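Local coordinates for protein yahD a copper inducible hydrolase (Lactococcus lactis subsp. lactis, PDB 3OG9), which is a copper-inducible protein of the alpha/beta-hydrolase fold that probably acts as a hydrolase and binds D-malate in its pocket, at residues Leu21-Gly26 / Ser47-Ile52; Ile107-Gly112 / His191-Glu196; Val115-Phe120 / Ile130-Gly135. All blocks are in the same frame, centred on the assembly; numbering follows the deposited sequence.

Contact 1 of 3, residues Leu21-Gly26 / Ser47-Ile52; sequences LLHSTG and SIRGRI. With MLT (D-malate), chain C.
With CG set between its own backbone N and carbonyl carbon (chi1 62°), H23 turns its imidazole out of segment 21-26 and over to the loop that follows strand 45-48. NE2 meets the backbone N of G50 at 3.0 Å and accepts its N-H in an almost perfectly straight bond (178°), although the donor comes in somewhat tilted from the ring plane. R49 packs at the same nitrogen: its CA lies in plane at the ring edge, 3.6 Å from H23 NE2. On the other side of the ring ND1 donates to S24 O at 2.8 Å, arriving from above the carbonyl plane, so that one nitrogen accepts a hydrogen bond while the other donates one, which together hold the ring in this rotation. Y60 stacks on this imidazole, and its hydroxyl bonds to both I48 O and H23 N.

Behind the histidine, L21 and S47 form a parallel beta bridge. S47 OG, anti to its backbone N (chi1 -175°), lies 3.6 Å from L21 CB and also bonds to the backbone oxygen of E29. The direct backbone link from I48 N to L21 O is weak at 3.5 Å; a water also bridges the seam, donating to L21 O and to S47 OG, the latter at 2.7 Å. The two strands belong to the beta-alpha-beta unit of strand 19-22, helix 33-39 and strand 45-48. Past the histidine, segment 21-26 runs on to the ligand pocket, where T25 OG1 donates to malate O5 at 2.7 Å.

The guanidinium of R49 forms a salt bridge with E29. Because G50 N uses NE2 as an acceptor and S24 O takes the ND1 hydrogen bond, H23 is probably neutral, with its hydrogen on ND1.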
ATOM      1  N   LEU A  21       0.002  -7.429   2.425  1.00  4.12           N
ATOM      2  CA  LEU A  21       1.233  -6.949   1.803  1.00  3.67           C
ATOM      3  C   LEU A  21       1.056  -6.771   0.311  1.00  4.99           C
ATOM      4  O   LEU A  21       0.495  -7.646  -0.361  1.00  3.68           O
ATOM      5  CB  LEU A  21       2.399  -7.944   2.045  1.00  3.89           C
ATOM      6  CG  LEU A  21       2.571  -8.463   3.458  1.00  4.31           C
ATOM      7  CD1 LEU A  21       3.847  -9.302   3.507  1.00  3.78           C
ATOM      8  CD2 LEU A  21       2.545  -7.331   4.552  1.00  2.78           C
ATOM      9  N   LEU A  22       1.565  -5.651  -0.194  0.50  4.96           N
ATOM     10  CA  LEU A  22       1.459  -5.331  -1.601  0.50  4.49           C
ATOM     11  C   LEU A  22       2.835  -4.935  -2.088  0.50  4.65           C
ATOM     12  O   LEU A  22       3.461  -4.038  -1.533  0.50  4.22           O
ATOM     13  CB  LEU A  22       0.418  -4.228  -1.820  0.50  4.65           C
ATOM     14  CG  LEU A  22      -0.987  -4.569  -1.297  0.50  3.19           C
ATOM     15  CD1 LEU A  22      -1.854  -3.349  -1.269  0.50  4.23           C
ATOM     16  CD2 LEU A  22      -1.622  -5.668  -2.178  0.50  2.00           C
ATOM     17  N   HIS A  23       3.297  -5.649  -3.108  1.00  5.26           N
ATOM     18  CA  HIS A  23       4.681  -5.529  -3.642  1.00  5.51           C
ATOM     19  C   HIS A  23       4.907  -4.348  -4.594  1.00  5.97           C
ATOM     20  O   HIS A  23       3.947  -3.726  -5.062  1.00  4.99           O
ATOM     21  CB  HIS A  23       5.081  -6.858  -4.343  1.00  5.47           C
ATOM     22  CG  HIS A  23       4.222  -7.212  -5.528  1.00  6.18           C
ATOM     23  ND1 HIS A  23       4.322  -6.565  -6.745  1.00  4.64           N
ATOM     24  CD2 HIS A  23       3.235  -8.127  -5.676  1.00  6.77           C
ATOM     25  CE1 HIS A  23       3.441  -7.073  -7.589  1.00  2.94           C
ATOM     26  NE2 HIS A  23       2.778  -8.029  -6.969  1.00  5.97           N
ATOM     27  N   SER A  24       6.180  -4.030  -4.864  1.00  6.73           N
ATOM     28  CA  SER A  24       6.520  -2.988  -5.829  1.00  7.09           C
ATOM     29  C   SER A  24       6.481  -3.557  -7.237  1.00  7.72           C
ATOM     30  O   SER A  24       6.292  -4.746  -7.429  1.00  6.72           O
ATOM     31  CB  SER A  24       7.952  -2.469  -5.567  1.00  7.79           C
ATOM     32  OG  SER A  24       8.860  -3.559  -5.728  1.00  8.49           O
ATOM     33  N   THR A  25       6.723  -2.700  -8.232  1.00  8.45           N
ATOM     34  CA  THR A  25       6.824  -3.164  -9.609  1.00  9.57           C
ATOM     35  C   THR A  25       7.943  -4.165  -9.703  1.00 10.98           C
ATOM     36  O   THR A  25       9.063  -3.916  -9.240  1.00 11.58           O
ATOM     37  CB  THR A  25       7.099  -1.985 -10.567  1.00 10.88           C
ATOM     38  OG1 THR A  25       6.006  -1.065 -10.511  1.00 10.39           O
ATOM     39  CG2 THR A  25       7.243  -2.468 -12.016  1.00 11.40           C
ATOM     40  N   GLY A  26       7.635  -5.304 -10.302  1.00 10.31           N
ATOM     41  CA  GLY A  26       8.611  -6.363 -10.475  1.00 11.44           C
ATOM     42  C   GLY A  26       8.722  -7.263  -9.257  1.00 11.74           C
ATOM     43  O   GLY A  26       9.464  -8.231  -9.299  1.00 13.24           O
ATOM     44  N   SER A  47      -0.567 -11.881   1.601  1.00  6.34           N
ATOM     45  CA  SER A  47       0.214 -11.161   0.571  1.00  6.07           C
ATOM     46  C   SER A  47      -0.270 -11.592  -0.791  1.00  5.94           C
ATOM     47  O   SER A  47      -0.176 -12.761  -1.117  1.00  5.18           O
ATOM     48  CB  SER A  47       1.705 -11.499   0.732  1.00  6.29           C
ATOM     49  OG  SER A  47       2.501 -10.733  -0.167  1.00  9.27           O
ATOM     50  N   ILE A  48      -0.792 -10.655  -1.589  1.00  5.87           N
ATOM     51  CA  ILE A  48      -1.434 -10.983  -2.865  1.00  7.30           C
ATOM     52  C   ILE A  48      -0.663 -10.354  -4.054  1.00  7.41           C
ATOM     53  O   ILE A  48      -0.403  -9.137  -4.041  1.00  7.72           O
ATOM     54  CB  ILE A  48      -2.918 -10.465  -2.889  1.00  7.35           C
ATOM     55  CG1 ILE A  48      -3.772 -11.135  -1.794  1.00  8.62           C
ATOM     56  CG2 ILE A  48      -3.570 -10.669  -4.290  1.00  7.22           C
ATOM     57  CD1 ILE A  48      -5.091 -10.394  -1.521  1.00  6.03           C
ATOM     58  N   ARG A  49      -0.315 -11.173  -5.056  1.00  7.27           N
ATOM     59  CA  ARG A  49       0.403 -10.701  -6.243  1.00  6.94           C
ATOM     60  C   ARG A  49      -0.521  -9.901  -7.163  1.00  7.15           C
ATOM     61  O   ARG A  49      -1.672 -10.253  -7.340  1.00  6.96           O
ATOM     62  CB  ARG A  49       0.997 -11.880  -7.041  1.00  7.32           C
ATOM     63  CG  ARG A  49       2.054 -11.458  -8.108  1.00  6.79           C
ATOM     64  CD  ARG A  49       2.269 -12.556  -9.128  1.00  9.16           C
ATOM     65  NE  ARG A  49       2.877 -13.733  -8.514  1.00 14.12           N
ATOM     66  CZ  ARG A  49       3.255 -14.826  -9.169  1.00 18.61           C
ATOM     67  NH1 ARG A  49       3.102 -14.914 -10.488  1.00 18.28           N
ATOM     68  NH2 ARG A  49       3.801 -15.835  -8.503  1.00 17.74           N
ATOM     69  N   GLY A  50       0.003  -8.842  -7.760  1.00  6.75           N
ATOM     70  CA  GLY A  50      -0.722  -8.090  -8.776  1.00  7.76           C
ATOM     71  C   GLY A  50      -0.973  -8.985  -9.988  1.00  8.48           C
ATOM     72  O   GLY A  50      -0.214  -9.921 -10.261  1.00  9.21           O
ATOM     73  N   ARG A  51      -2.040  -8.692 -10.720  1.00  9.84           N
ATOM     74  CA  ARG A  51      -2.463  -9.527 -11.852  1.00 10.35           C
ATOM     75  C   ARG A  51      -1.829  -9.111 -13.187  1.00 11.10           C
ATOM     76  O   ARG A  51      -1.930  -9.853 -14.160  1.00 10.44           O
ATOM     77  CB  ARG A  51      -3.972  -9.449 -12.000  1.00  9.76           C
ATOM     78  CG  ARG A  51      -4.722 -10.183 -10.926  1.00 11.90           C
ATOM     79  CD  ARG A  51      -6.117 -10.564 -11.435  1.00 10.75           C
ATOM     80  NE  ARG A  51      -6.896  -9.411 -11.883  1.00 14.14           N
ATOM     81  CZ  ARG A  51      -8.137  -9.516 -12.340  1.00 17.13           C
ATOM     82  NH1 ARG A  51      -8.711 -10.711 -12.373  1.00 17.13           N
ATOM     83  NH2 ARG A  51      -8.796  -8.455 -12.759  1.00 18.06           N
ATOM     84  N   ILE A  52      -1.201  -7.937 -13.229  1.00 10.98           N
ATOM     85  CA  ILE A  52      -0.538  -7.401 -14.433  1.00 12.40           C
ATOM     86  C   ILE A  52       0.904  -7.911 -14.583  1.00 14.19           C
ATOM     87  O   ILE A  52       1.701  -7.819 -13.648  1.00 12.89           O
ATOM     88  CB  ILE A  52      -0.598  -5.845 -14.441  1.00 12.55           C
ATOM     89  CG1 ILE A  52      -2.055  -5.337 -14.277  1.00 12.91           C
ATOM     90  CG2 ILE A  52       0.063  -5.241 -15.687  1.00 11.37           C
ATOM     91  CD1 ILE A  52      -3.071  -5.922 -15.257  1.00 16.27           C
TER
HETATM   92  C1  MLT C 500       3.226   3.015  -9.967  1.00 18.36           C
HETATM   93  O1  MLT C 500       3.023   2.446 -11.074  1.00 16.02           O
HETATM   94  O2  MLT C 500       2.526   2.727  -8.966  1.00 13.79           O
HETATM   95  C2  MLT C 500       4.301   4.071  -9.841  1.00 21.36           C
HETATM   96  O3  MLT C 500       4.930   4.334 -11.083  1.00 24.21           O
HETATM   97  C3  MLT C 500       5.336   3.700  -8.778  1.00 22.27           C
HETATM   98  C4  MLT C 500       6.169   2.495  -9.145  1.00 25.72           C
HETATM   99  O4  MLT C 500       7.370   2.504  -8.797  1.00 28.98           O
HETATM  100  O5  MLT C 500       5.729   1.485  -9.755  1.00 22.41           O
HETATM  101  O   HOH W   1       2.474  -8.846  -2.167  1.00  8.33           O

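Contact 2 of 3, residues Ile107-Gly112 / His191-Glu196; sequences IGYSNG and HQLTQE. Unlike the reference sequence in segment 191-196: T194 (reference Met). With MLT (D-malate), chain C.
The Y109 ring is sandwiched: L193 CB sits 3.7 Å above one face, offset toward the rim in a CH-pi contact, while CB of the next residue, S110, lies against the opposite face. H191 O stands at the ring edge, in plane, 3.0 Å from Y109 OH; the two may share a hydrogen bond, but the hydroxyl proton has another acceptor within range. A valine in place of Y109 would probably open a gap beside L193 CB and cost H191 O its hydroxyl neighbour.

With CG anti to the backbone N (chi1 -154°), the H191 imidazole swings its NE2 toward S110 OG, which lies near the ring plane at its edge. The modelled S110 OG to H191 NE2 separation of 2.3 Å is very short, so its exact value is doubtful. Malate packs into the same corner: its O4 is 2.6 Å from S110 OG and receives a weak bond from H191 NE2, while N111 ND2 donates to malate O2 at 2.9 Å. H191 ND1 bonds to D160 behind it. S110, at the strained turn between strand 105-109 and helix 111-121, is consistent with the nucleophile elbow of alpha/beta hydrolases, and S110, H191 and D160 probably form their Ser-His-Asp triad.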
ATOM      1  N   ILE A 107       0.492  -2.908   4.242  1.00  4.72           N
ATOM      2  CA  ILE A 107       1.920  -2.576   4.147  1.00  4.76           C
ATOM      3  C   ILE A 107       2.291  -2.732   2.682  1.00  4.49           C
ATOM      4  O   ILE A 107       2.224  -3.833   2.133  1.00  4.61           O
ATOM      5  CB  ILE A 107       2.805  -3.509   5.026  1.00  5.09           C
ATOM      6  CG1 ILE A 107       2.363  -3.457   6.514  1.00  4.31           C
ATOM      7  CG2 ILE A 107       4.294  -3.085   4.892  1.00  3.84           C
ATOM      8  CD1 ILE A 107       3.082  -4.459   7.423  1.00  5.93           C
ATOM      9  N   GLY A 108       2.629  -1.625   2.031  1.00  4.82           N
ATOM     10  CA  GLY A 108       2.926  -1.658   0.607  1.00  5.23           C
ATOM     11  C   GLY A 108       4.215  -0.934   0.324  1.00  5.31           C
ATOM     12  O   GLY A 108       4.662  -0.059   1.101  1.00  5.41           O
ATOM     13  N   TYR A 109       4.815  -1.268  -0.803  1.00  5.97           N
ATOM     14  CA  TYR A 109       6.018  -0.585  -1.240  1.00  6.32           C
ATOM     15  C   TYR A 109       5.790  -0.154  -2.695  1.00  6.18           C
ATOM     16  O   TYR A 109       5.434  -0.986  -3.524  1.00  5.77           O
ATOM     17  CB  TYR A 109       7.198  -1.540  -1.121  1.00  5.99           C
ATOM     18  CG  TYR A 109       8.501  -1.064  -1.748  1.00  9.25           C
ATOM     19  CD1 TYR A 109       8.846   0.290  -1.767  1.00  7.69           C
ATOM     20  CD2 TYR A 109       9.384  -1.987  -2.316  1.00  8.91           C
ATOM     21  CE1 TYR A 109      10.053   0.721  -2.337  1.00  8.63           C
ATOM     22  CE2 TYR A 109      10.589  -1.574  -2.884  1.00  9.99           C
ATOM     23  CZ  TYR A 109      10.903  -0.224  -2.906  1.00 11.92           C
ATOM     24  OH  TYR A 109      12.094   0.173  -3.475  1.00 12.80           O
ATOM     25  N   SER A 110       5.967   1.138  -2.974  1.00  6.00           N
ATOM     26  CA  SER A 110       5.879   1.675  -4.356  1.00  7.54           C
ATOM     27  C   SER A 110       4.541   1.328  -5.038  1.00  6.41           C
ATOM     28  O   SER A 110       3.481   1.666  -4.517  1.00  6.03           O
ATOM     29  CB  SER A 110       7.093   1.178  -5.148  1.00  6.73           C
ATOM     30  OG  SER A 110       7.330   1.993  -6.293  1.00 13.85           O
ATOM     31  N   ASN A 111       4.557   0.605  -6.165  1.00  7.51           N
ATOM     32  CA  ASN A 111       3.276   0.193  -6.803  1.00  7.20           C
ATOM     33  C   ASN A 111       2.197  -0.326  -5.821  1.00  6.33           C
ATOM     34  O   ASN A 111       1.053   0.169  -5.815  1.00  4.79           O
ATOM     35  CB  ASN A 111       3.555  -0.828  -7.921  1.00  6.98           C
ATOM     36  CG  ASN A 111       2.358  -1.072  -8.829  1.00  8.78           C
ATOM     37  OD1 ASN A 111       2.054  -2.213  -9.160  1.00  9.12           O
ATOM     38  ND2 ASN A 111       1.717   0.002  -9.295  1.00  8.97           N
ATOM     39  N   GLY A 112       2.545  -1.309  -4.980  1.00  6.03           N
ATOM     40  CA  GLY A 112       1.563  -1.824  -3.981  1.00  5.03           C
ATOM     41  C   GLY A 112       1.062  -0.757  -2.987  1.00  6.64           C
ATOM     42  O   GLY A 112      -0.114  -0.724  -2.628  1.00  6.76           O
ATOM     43  N   HIS A 191      14.043   6.177  -4.468  1.00  9.78           N
ATOM     44  CA  HIS A 191      12.885   5.256  -4.439  1.00 11.08           C
ATOM     45  C   HIS A 191      13.146   3.961  -3.673  1.00 11.23           C
ATOM     46  O   HIS A 191      12.201   3.176  -3.392  1.00 11.47           O
ATOM     47  CB  HIS A 191      12.438   4.911  -5.875  1.00 11.49           C
ATOM     48  CG  HIS A 191      10.989   4.532  -6.003  1.00 11.26           C
ATOM     49  ND1 HIS A 191       9.962   5.384  -5.667  1.00 14.24           N
ATOM     50  CD2 HIS A 191      10.402   3.411  -6.490  1.00 13.30           C
ATOM     51  CE1 HIS A 191       8.804   4.790  -5.897  1.00 14.27           C
ATOM     52  NE2 HIS A 191       9.043   3.589  -6.397  1.00 12.21           N
ATOM     53  N   GLN A 192      14.420   3.714  -3.343  1.00 11.19           N
ATOM     54  CA  GLN A 192      14.792   2.454  -2.678  1.00 10.93           C
ATOM     55  C   GLN A 192      14.252   2.330  -1.248  1.00 11.05           C
ATOM     56  O   GLN A 192      14.419   3.244  -0.435  1.00 10.65           O
ATOM     57  CB  GLN A 192      16.309   2.366  -2.620  1.00 12.20           C
ATOM     58  CG  GLN A 192      16.880   1.090  -2.023  1.00 13.33           C
ATOM     59  CD  GLN A 192      18.361   0.955  -2.361  1.00 19.08           C
ATOM     60  OE1 GLN A 192      19.220   1.455  -1.634  1.00 21.00           O
ATOM     61  NE2 GLN A 192      18.655   0.321  -3.500  1.00 21.72           N
ATOM     62  N   LEU A 193      13.662   1.181  -0.925  1.00 10.34           N
ATOM     63  CA  LEU A 193      13.257   0.885   0.448  1.00 10.18           C
ATOM     64  C   LEU A 193      14.482   0.725   1.387  1.00 10.25           C
ATOM     65  O   LEU A 193      15.389  -0.073   1.117  1.00 11.37           O
ATOM     66  CB  LEU A 193      12.393  -0.371   0.470  1.00  9.46           C
ATOM     67  CG  LEU A 193      11.792  -0.742   1.837  1.00  9.57           C
ATOM     68  CD1 LEU A 193      10.697   0.264   2.130  1.00  8.25           C
ATOM     69  CD2 LEU A 193      11.239  -2.178   1.830  1.00  9.27           C
ATOM     70  N   THR A 194      14.517   1.472   2.490  1.00  9.72           N
ATOM     71  CA  THR A 194      15.683   1.437   3.370  1.00  8.50           C
ATOM     72  C   THR A 194      15.390   0.733   4.682  1.00  8.86           C
ATOM     73  O   THR A 194      14.216   0.689   5.170  1.00  7.38           O
ATOM     74  CB  THR A 194      16.164   2.860   3.744  1.00  9.99           C
ATOM     75  OG1 THR A 194      15.188   3.427   4.615  1.00  7.48           O
ATOM     76  CG2 THR A 194      16.336   3.744   2.508  1.00 10.67           C
ATOM     77  N   GLN A 195      16.454   0.174   5.266  1.00  8.59           N
ATOM     78  CA  GLN A 195      16.351  -0.497   6.571  1.00  9.86           C
ATOM     79  C   GLN A 195      15.814   0.474   7.612  1.00  8.96           C
ATOM     80  O   GLN A 195      15.074   0.086   8.519  1.00  9.94           O
ATOM     81  CB  GLN A 195      17.717  -1.092   6.999  1.00 10.60           C
ATOM     82  CG  GLN A 195      18.124  -2.296   6.066  1.00 12.49           C
ATOM     83  CD  GLN A 195      19.502  -2.942   6.331  1.00 14.30           C
ATOM     84  OE1 GLN A 195      20.380  -2.975   5.445  1.00 15.56           O
ATOM     85  NE2 GLN A 195      19.665  -3.509   7.512  1.00 20.15           N
ATOM     86  N   GLU A 196      16.212   1.735   7.503  1.00  9.40           N
ATOM     87  CA  GLU A 196      15.848   2.746   8.500  1.00  8.58           C
ATOM     88  C   GLU A 196      14.362   3.088   8.404  1.00  8.13           C
ATOM     89  O   GLU A 196      13.701   3.309   9.427  1.00  6.55           O
ATOM     90  CB  GLU A 196      16.692   4.023   8.334  1.00  8.63           C
ATOM     91  CG  GLU A 196      18.197   3.830   8.646  1.00 12.68           C
ATOM     92  CD  GLU A 196      19.013   3.154   7.503  1.00 21.32           C
ATOM     93  OE1 GLU A 196      18.481   2.911   6.387  1.00 19.13           O
ATOM     94  OE2 GLU A 196      20.216   2.868   7.735  1.00 25.28           O
TER
HETATM   95  C1  MLT C 500       3.226   3.015  -9.967  1.00 18.36           C
HETATM   96  O1  MLT C 500       3.023   2.446 -11.074  1.00 16.02           O
HETATM   97  O2  MLT C 500       2.526   2.727  -8.966  1.00 13.79           O
HETATM   98  C2  MLT C 500       4.301   4.071  -9.841  1.00 21.36           C
HETATM   99  O3  MLT C 500       4.930   4.334 -11.083  1.00 24.21           O
HETATM  100  C3  MLT C 500       5.336   3.700  -8.778  1.00 22.27           C
HETATM  101  C4  MLT C 500       6.169   2.495  -9.145  1.00 25.72           C
HETATM  102  O4  MLT C 500       7.370   2.504  -8.797  1.00 28.98           O
HETATM  103  O5  MLT C 500       5.729   1.485  -9.755  1.00 22.41           O

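Contact 3 of 3, residues Val115-Phe120 / Ile130-Gly135; sequences VALNMF and IIAFHG
I130 and F120 make the tight end of this helix-to-strand contact. CD1 of I130 comes within 3.5 Å of F120 CG and equally close to CB and CD2 of the same residue, while I130 CG1 lies over the centre of one ring face, 4.3 Å above its plane. The two side chains slide past each other in opposite directions. F120 has its CG anti to the backbone N (chi1 -165°), which brings the ring down from the helix beside the isoleucine, where it also touches V152 of the next strand. The same methyl, I130 CD1, reaches up to the helix backbone and stops 3.7 Å from A116 O, an oxygen already bonded to F120 N.

L117 continues the packing one step along. Its branches divide: CD2 meets I130 CG2 at 3.9 Å, where the two side chains lie at a slant to each other, and CD1 rests on A132 CB at 3.7 Å.

Helix 111-121 and strand 129-133 are the second and third elements of a beta-alpha-beta unit that starts with strand 105-109, the parallel unit repeated through the alpha/beta-hydrolase fold. The axes of the short segments approach to 9.2 Å, with 139° between their directions. I130 and A132 point up to the helix; I131, on the other face of the sheet, packs on A201 and W204 of helix 195-208.

Toward G135 the contact thins, though it remains buried. L117 CD1 is 4.4 Å from G135 CA and meets no side chain there; a CB on this glycine would point at the helix and clash with that methyl. The other flanks of the helix belong to other neighbours: M119 packs on T83 and L86 of helix 76-97, and N118, which points away from the strand, touches L79 while its ND2 bonds to E139. Beyond the strand end, H134 turns off to a hydrogen bond between its NE2 and E197.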
ATOM      1  N   VAL A 115      -1.537   1.521  -4.657  0.50  5.87           N
ATOM      2  CA  VAL A 115      -2.801   0.832  -4.838  0.50  5.96           C
ATOM      3  C   VAL A 115      -3.583   0.780  -3.527  0.50  6.65           C
ATOM      4  O   VAL A 115      -4.807   1.026  -3.513  0.50  6.60           O
ATOM      5  CB  VAL A 115      -2.531  -0.550  -5.495  0.50  5.87           C
ATOM      6  CG1 VAL A 115      -3.608  -1.594  -5.194  0.50  5.71           C
ATOM      7  CG2 VAL A 115      -2.370  -0.345  -7.000  0.50  2.71           C
ATOM      8  N   ALA A 116      -2.872   0.490  -2.434  1.00  6.47           N
ATOM      9  CA  ALA A 116      -3.466   0.486  -1.060  1.00  7.25           C
ATOM     10  C   ALA A 116      -4.038   1.870  -0.699  1.00  6.98           C
ATOM     11  O   ALA A 116      -5.171   2.010  -0.180  1.00  6.49           O
ATOM     12  CB  ALA A 116      -2.424   0.061  -0.027  1.00  7.16           C
ATOM     13  N   LEU A 117      -3.226   2.880  -0.972  1.00  6.43           N
ATOM     14  CA  LEU A 117      -3.580   4.264  -0.693  1.00  6.71           C
ATOM     15  C   LEU A 117      -4.761   4.724  -1.531  1.00  6.29           C
ATOM     16  O   LEU A 117      -5.665   5.409  -1.047  1.00  5.90           O
ATOM     17  CB  LEU A 117      -2.382   5.149  -0.960  1.00  5.79           C
ATOM     18  CG  LEU A 117      -1.298   5.090   0.095  1.00  6.58           C
ATOM     19  CD1 LEU A 117      -0.060   5.801  -0.478  1.00  7.05           C
ATOM     20  CD2 LEU A 117      -1.774   5.725   1.411  1.00  7.69           C
ATOM     21  N   ASN A 118      -4.775   4.307  -2.789  1.00  5.41           N
ATOM     22  CA  ASN A 118      -5.909   4.627  -3.649  1.00  6.46           C
ATOM     23  C   ASN A 118      -7.222   3.938  -3.219  1.00  7.06           C
ATOM     24  O   ASN A 118      -8.266   4.589  -3.160  1.00  6.44           O
ATOM     25  CB  ASN A 118      -5.555   4.322  -5.109  1.00  6.62           C
ATOM     26  CG  ASN A 118      -6.634   4.795  -6.079  1.00  9.61           C
ATOM     27  OD1 ASN A 118      -7.531   4.036  -6.432  1.00 10.59           O
ATOM     28  ND2 ASN A 118      -6.545   6.054  -6.502  1.00 11.89           N
ATOM     29  N   MET A 119      -7.161   2.639  -2.904  1.00  8.29           N
ATOM     30  CA  MET A 119      -8.319   1.899  -2.379  1.00  9.52           C
ATOM     31  C   MET A 119      -8.900   2.533  -1.109  1.00  9.90           C
ATOM     32  O   MET A 119     -10.123   2.606  -0.948  1.00 10.89           O
ATOM     33  CB  MET A 119      -7.932   0.457  -2.088  1.00  8.70           C
ATOM     34  CG  MET A 119      -7.814  -0.360  -3.387  1.00 10.05           C
ATOM     35  SD  MET A 119      -7.444  -2.105  -3.135  1.00 15.41           S
ATOM     36  CE  MET A 119      -6.034  -2.032  -2.056  1.00 14.63           C
ATOM     37  N   PHE A 120      -8.010   2.984  -0.238  1.00  8.86           N
ATOM     38  CA  PHE A 120      -8.364   3.578   1.062  1.00  9.46           C
ATOM     39  C   PHE A 120      -9.113   4.881   0.793  1.00  9.75           C
ATOM     40  O   PHE A 120     -10.221   5.119   1.338  1.00  9.31           O
ATOM     41  CB  PHE A 120      -7.061   3.884   1.791  1.00  9.40           C
ATOM     42  CG  PHE A 120      -7.211   4.161   3.262  1.00  8.57           C
ATOM     43  CD1 PHE A 120      -7.979   3.328   4.069  1.00 11.31           C
ATOM     44  CD2 PHE A 120      -6.527   5.218   3.841  1.00 10.46           C
ATOM     45  CE1 PHE A 120      -8.089   3.551   5.459  1.00 12.79           C
ATOM     46  CE2 PHE A 120      -6.618   5.451   5.224  1.00 11.06           C
ATOM     47  CZ  PHE A 120      -7.405   4.600   6.031  1.00 10.88           C
ATOM     48  N   ILE A 130      -2.475   2.110   7.412  1.00  7.23           N
ATOM     49  CA  ILE A 130      -1.649   1.887   6.218  1.00  6.76           C
ATOM     50  C   ILE A 130      -0.213   2.305   6.497  1.00  6.64           C
ATOM     51  O   ILE A 130       0.039   3.342   7.095  1.00  6.52           O
ATOM     52  CB  ILE A 130      -2.185   2.709   5.011  1.00  7.22           C
ATOM     53  CG1 ILE A 130      -3.562   2.190   4.586  1.00  7.94           C
ATOM     54  CG2 ILE A 130      -1.206   2.633   3.784  1.00  7.51           C
ATOM     55  CD1 ILE A 130      -4.050   2.773   3.267  1.00  9.33           C
ATOM     56  N   ILE A 131       0.726   1.470   6.072  1.00  6.52           N
ATOM     57  CA  ILE A 131       2.135   1.797   6.057  1.00  5.59           C
ATOM     58  C   ILE A 131       2.495   1.777   4.580  1.00  6.03           C
ATOM     59  O   ILE A 131       2.470   0.706   3.939  1.00  5.40           O
ATOM     60  CB  ILE A 131       2.946   0.736   6.852  1.00  6.61           C
ATOM     61  CG1 ILE A 131       2.566   0.841   8.338  1.00  7.99           C
ATOM     62  CG2 ILE A 131       4.495   0.941   6.683  1.00  6.70           C
ATOM     63  CD1 ILE A 131       3.128  -0.216   9.261  1.00  5.70           C
ATOM     64  N   ALA A 132       2.804   2.958   4.030  1.00  5.33           N
ATOM     65  CA  ALA A 132       3.094   3.081   2.579  1.00  5.11           C
ATOM     66  C   ALA A 132       4.529   3.529   2.387  1.00  4.92           C
ATOM     67  O   ALA A 132       4.843   4.670   2.690  1.00  7.08           O
ATOM     68  CB  ALA A 132       2.172   4.110   1.933  1.00  3.53           C
ATOM     69  N   PHE A 133       5.397   2.649   1.900  1.00  5.25           N
ATOM     70  CA  PHE A 133       6.777   3.040   1.593  1.00  5.36           C
ATOM     71  C   PHE A 133       6.906   3.551   0.180  1.00  5.64           C
ATOM     72  O   PHE A 133       6.596   2.831  -0.780  1.00  5.21           O
ATOM     73  CB  PHE A 133       7.746   1.885   1.811  1.00  4.27           C
ATOM     74  CG  PHE A 133       7.741   1.330   3.226  1.00  5.94           C
ATOM     75  CD1 PHE A 133       8.251   2.072   4.291  1.00  7.14           C
ATOM     76  CD2 PHE A 133       7.256   0.040   3.487  1.00  4.00           C
ATOM     77  CE1 PHE A 133       8.252   1.539   5.617  1.00  6.32           C
ATOM     78  CE2 PHE A 133       7.259  -0.495   4.808  1.00  4.24           C
ATOM     79  CZ  PHE A 133       7.753   0.248   5.857  1.00  5.18           C
ATOM     80  N   HIS A 134       7.344   4.801   0.062  1.00  5.61           N
ATOM     81  CA  HIS A 134       7.546   5.464  -1.230  1.00  6.38           C
ATOM     82  C   HIS A 134       6.315   5.450  -2.133  1.00  6.37           C
ATOM     83  O   HIS A 134       6.394   5.148  -3.343  1.00  5.39           O
ATOM     84  CB  HIS A 134       8.810   4.908  -1.913  1.00  6.62           C
ATOM     85  CG  HIS A 134      10.007   5.073  -1.047  1.00  6.96           C
ATOM     86  ND1 HIS A 134      10.542   6.312  -0.780  1.00  9.51           N
ATOM     87  CD2 HIS A 134      10.687   4.190  -0.280  1.00  6.65           C
ATOM     88  CE1 HIS A 134      11.521   6.183   0.101  1.00 11.05           C
ATOM     89  NE2 HIS A 134      11.633   4.905   0.413  1.00  9.12           N
ATOM     90  N   GLY A 135       5.190   5.826  -1.522  1.00  7.19           N
ATOM     91  CA  GLY A 135       3.929   5.957  -2.216  1.00  7.26           C
ATOM     92  C   GLY A 135       3.744   7.341  -2.846  1.00  7.83           C
ATOM     93  O   GLY A 135       4.525   8.301  -2.606  1.00  7.20           O
TER

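How the contacts relate
Contacts 1 and 3 are buried, whereas contact 2 lies nearer the surface, at the malate pocket. All three reach the same sheet: strand 105-109 of contact 2 runs between strand 19-22 of contact 1 and strand 129-133 of contact 3, with backbone bonds to both. Contacts 2 and 3 also share helix 111-121, and contact 3 is nested in the chain loop that contact 2 closes. Their chemistry follows their place. Contact 3, under the helix, is made by apolar side chains; contact 1 adds to its parallel strand pair a histidine bond between the loops beyond, and a water; contact 2 mixes aromatic packing with the polar site. L22 of contact 1 packs against G112 and A116, tying the three together.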